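Local coordinates for computationally designed four-helix bundle protein (Synthetic construct, PDB 3U3B), which is a hyperthermostable four-helix bundle of unknown function whose hydrophobic core was completely redesigned by flexible-backbone computational design, at residues Glu17-Val22 / Met96-Leu101. Sequence-based numbering, arbitrary orientation. Where two conformers were deposited one is given.
Sequences ELIQNV and MVTREL
Within 17-22, Ile-19 is the residue that touches 96-101, setting its two branch ends against the side chains of Val-97, Thr-98 and Leu-101 on helix 84-102. Its CD1 methyl reaches Val-97 CG1 at 3.6 Å and Leu-101 CD2 at 4.1 Å, so the end of the longer branch touches methyls one helical turn apart. The shorter branch serves the third neighbour: CG2 lies 3.4 Å from Thr-98 OG1, a methyl against a hydroxyl oxygen. That same oxygen is also 3.9 Å from Ile-19 CD1, which puts it within touch of both branch ends.

An extended outer chain (chi2 168°) carries CD1 this far across. On the other side, Val-97 turns CG1 to the isoleucine by holding that methyl opposite its own backbone N (chi1 169°). Thr-98 OG1 makes a weak hydrogen bond to Leu-94 O, one turn earlier.

The helix segments run antiparallel at 165°. Their axes are 11.1 Å apart at closest approach, and the nearest CA atoms are those of Ile-19 and Thr-98, 7.5 Å apart. This is antiparallel packing of the first and last helices in a four-helix bundle of Hpt-domain type. Ile-19 also rests on Met-49 of helix 36-56, while Val-97 packs on Val-61, Val-64 and Leu-65 of helix 59-76, bringing in the other two helices. Leu-101 reaches back to Leu-15 on helix 3-30.

Cohesion between the two segments is therefore apolar and van der Waals in kind, with only 138 Å² buried in all; at the partly exposed border of the core the threonine oxygen meets the isoleucine methyls while its weak hydrogen bond stays within its own helix.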
ATOM      1  N   GLU A  17      -4.370  -9.394   0.819  0.57 23.56           N
ATOM      2  CA  GLU A  17      -4.183  -9.749  -0.592  0.57 27.93           C
ATOM      3  C   GLU A  17      -3.726  -8.532  -1.416  0.57 23.84           C
ATOM      4  O   GLU A  17      -2.820  -8.639  -2.263  0.57 26.98           O
ATOM      5  CB  GLU A  17      -5.461 -10.362  -1.182  0.57 30.53           C
ATOM      6  CG  GLU A  17      -5.566 -11.884  -1.008  0.57 49.42           C
ATOM      7  CD  GLU A  17      -6.885 -12.476  -1.500  0.57 59.71           C
ATOM      8  OE1 GLU A  17      -7.901 -11.742  -1.524  0.57 60.95           O
ATOM      9  OE2 GLU A  17      -6.901 -13.681  -1.860  0.57 65.23           O
ATOM     10  N   LEU A  18      -4.337  -7.378  -1.169  1.00 24.13           N
ATOM     11  CA  LEU A  18      -3.927  -6.150  -1.842  1.00 23.83           C
ATOM     12  C   LEU A  18      -2.479  -5.786  -1.498  1.00 22.25           C
ATOM     13  O   LEU A  18      -1.733  -5.377  -2.384  1.00 22.48           O
ATOM     14  CB  LEU A  18      -4.876  -4.996  -1.486  1.00 23.97           C
ATOM     15  CG  LEU A  18      -6.303  -5.175  -1.980  1.00 28.84           C
ATOM     16  CD1 LEU A  18      -7.209  -4.157  -1.331  1.00 28.02           C
ATOM     17  CD2 LEU A  18      -6.361  -5.051  -3.505  1.00 32.07           C
ATOM     18  N   ILE A  19      -2.078  -5.937  -0.233  1.00 21.34           N
ATOM     19  CA  ILE A  19      -0.689  -5.693   0.177  1.00 23.60           C
ATOM     20  C   ILE A  19       0.290  -6.639  -0.527  1.00 23.01           C
ATOM     21  O   ILE A  19       1.322  -6.217  -1.038  1.00 23.17           O
ATOM     22  CB  ILE A  19      -0.540  -5.795   1.716  1.00 29.71           C
ATOM     23  CG1 ILE A  19      -1.167  -4.569   2.377  1.00 32.32           C
ATOM     24  CG2 ILE A  19       0.906  -5.930   2.137  1.00 31.17           C
ATOM     25  CD1 ILE A  19      -1.329  -4.704   3.880  1.00 36.28           C
ATOM     26  N   GLN A  20      -0.035  -7.920  -0.566  1.00 22.71           N
ATOM     27  CA  GLN A  20       0.787  -8.858  -1.286  1.00 24.83           C
ATOM     28  C   GLN A  20       0.892  -8.478  -2.786  1.00 25.35           C
ATOM     29  O   GLN A  20       1.952  -8.613  -3.388  1.00 26.23           O
ATOM     30  CB  GLN A  20       0.242 -10.273  -1.131  1.00 29.26           C
ATOM     31  CG  GLN A  20       1.169 -11.318  -1.740  1.00 37.23           C
ATOM     32  CD  GLN A  20       2.586 -11.208  -1.184  1.00 41.67           C
ATOM     33  OE1 GLN A  20       2.797 -11.314   0.021  1.00 47.04           O
ATOM     34  NE2 GLN A  20       3.555 -10.966  -2.059  1.00 42.15           N
ATOM     35  N   ASN A  21      -0.221  -8.028  -3.373  1.00 24.89           N
ATOM     36  CA  ASN A  21      -0.235  -7.536  -4.757  1.00 27.51           C
ATOM     37  C   ASN A  21       0.727  -6.356  -4.945  1.00 25.50           C
ATOM     38  O   ASN A  21       1.473  -6.306  -5.934  1.00 25.96           O
ATOM     39  CB  ASN A  21      -1.651  -7.091  -5.171  1.00 33.02           C
ATOM     40  CG  ASN A  21      -2.626  -8.249  -5.358  1.00 40.79           C
ATOM     41  OD1 ASN A  21      -2.238  -9.379  -5.672  1.00 49.86           O
ATOM     42  ND2 ASN A  21      -3.915  -7.951  -5.207  1.00 39.40           N
ATOM     43  N   VAL A  22       0.725  -5.416  -3.998  1.00 25.56           N
ATOM     44  CA  VAL A  22       1.667  -4.289  -4.035  1.00 24.98           C
ATOM     45  C   VAL A  22       3.130  -4.767  -3.880  1.00 24.94           C
ATOM     46  O   VAL A  22       4.025  -4.321  -4.611  1.00 23.75           O
ATOM     47  CB  VAL A  22       1.339  -3.183  -2.979  1.00 25.03           C
ATOM     48  CG1 VAL A  22       2.435  -2.153  -2.936  1.00 22.88           C
ATOM     49  CG2 VAL A  22       0.020  -2.480  -3.321  1.00 25.33           C
ATOM     50  N   MET A  96       5.118  -1.372   7.709  1.00 32.85           N
ATOM     51  CA  MET A  96       4.383  -0.750   8.798  1.00 34.20           C
ATOM     52  C   MET A  96       2.893  -1.047   8.649  1.00 34.02           C
ATOM     53  O   MET A  96       2.228  -1.380   9.630  1.00 36.31           O
ATOM     54  CB  MET A  96       4.633   0.767   8.822  1.00 36.49           C
ATOM     55  CG  MET A  96       5.996   1.150   9.372  1.00 39.62           C
ATOM     56  SD  MET A  96       6.554   2.823   8.942  1.00 62.28           S
ATOM     57  CE  MET A  96       5.107   3.797   9.392  1.00 52.70           C
ATOM     58  N   VAL A  97       2.378  -0.939   7.425  1.00 30.13           N
ATOM     59  CA  VAL A  97       0.961  -1.188   7.164  1.00 29.44           C
ATOM     60  C   VAL A  97       0.629  -2.622   7.526  1.00 30.23           C
ATOM     61  O   VAL A  97      -0.385  -2.893   8.146  1.00 31.80           O
ATOM     62  CB  VAL A  97       0.574  -0.949   5.680  1.00 34.29           C
ATOM     63  CG1 VAL A  97      -0.832  -1.468   5.404  1.00 34.78           C
ATOM     64  CG2 VAL A  97       0.673   0.515   5.333  1.00 35.49           C
ATOM     65  N   THR A  98       1.494  -3.546   7.147  1.00 26.95           N
ATOM     66  CA  THR A  98       1.248  -4.945   7.427  1.00 28.62           C
ATOM     67  C   THR A  98       1.228  -5.214   8.932  1.00 30.89           C
ATOM     68  O   THR A  98       0.363  -5.958   9.416  1.00 33.16           O
ATOM     69  CB  THR A  98       2.294  -5.837   6.763  1.00 32.48           C
ATOM     70  OG1 THR A  98       2.105  -5.798   5.356  1.00 29.21           O
ATOM     71  CG2 THR A  98       2.138  -7.259   7.193  1.00 37.48           C
ATOM     72  N   ARG A  99       2.169  -4.627   9.671  1.00 29.98           N
ATOM     73  CA  ARG A  99       2.199  -4.839  11.119  1.00 31.81           C
ATOM     74  C   ARG A  99       0.945  -4.252  11.769  1.00 36.42           C
ATOM     75  O   ARG A  99       0.303  -4.898  12.615  1.00 40.41           O
ATOM     76  CB  ARG A  99       3.430  -4.203  11.766  1.00 30.00           C
ATOM     77  CG  ARG A  99       4.759  -4.850  11.360  1.00 28.57           C
ATOM     78  CD  ARG A  99       4.817  -6.305  11.734  1.00 29.31           C
ATOM     79  NE  ARG A  99       6.177  -6.866  11.585  1.00 28.95           N
ATOM     80  CZ  ARG A  99       6.558  -8.043  12.081  1.00 30.81           C
ATOM     81  NH1 ARG A  99       5.695  -8.786  12.765  1.00 33.02           N
ATOM     82  NH2 ARG A  99       7.801  -8.482  11.920  1.00 30.53           N
ATOM     83  N   GLU A 100       0.638  -3.013  11.406  1.00 39.84           N
ATOM     84  CA  GLU A 100      -0.467  -2.281  12.029  1.00 44.43           C
ATOM     85  C   GLU A 100      -1.765  -3.024  11.776  1.00 43.88           C
ATOM     86  O   GLU A 100      -2.650  -3.087  12.634  1.00 48.11           O
ATOM     87  CB  GLU A 100      -0.541  -0.856  11.473  1.00 50.79           C
ATOM     88  CG  GLU A 100      -1.490   0.049  12.230  1.00 63.05           C
ATOM     89  CD  GLU A 100      -1.062   0.256  13.670  1.00 73.17           C
ATOM     90  OE1 GLU A 100       0.160   0.382  13.913  1.00 71.21           O
ATOM     91  OE2 GLU A 100      -1.947   0.280  14.555  1.00 81.35           O
ATOM     92  N   LEU A 101      -1.871  -3.601  10.591  1.00 38.15           N
ATOM     93  CA  LEU A 101      -3.046  -4.348  10.219  1.00 40.32           C
ATOM     94  C   LEU A 101      -3.137  -5.620  11.037  1.00 40.81           C
ATOM     95  O   LEU A 101      -4.213  -5.994  11.499  1.00 41.07           O
ATOM     96  CB  LEU A 101      -2.988  -4.678   8.733  1.00 43.93           C
ATOM     97  CG  LEU A 101      -4.260  -5.311   8.198  1.00 52.78           C
ATOM     98  CD1 LEU A 101      -5.446  -4.341   8.361  1.00 57.20           C
ATOM     99  CD2 LEU A 101      -4.066  -5.705   6.753  1.00 55.25           C
TER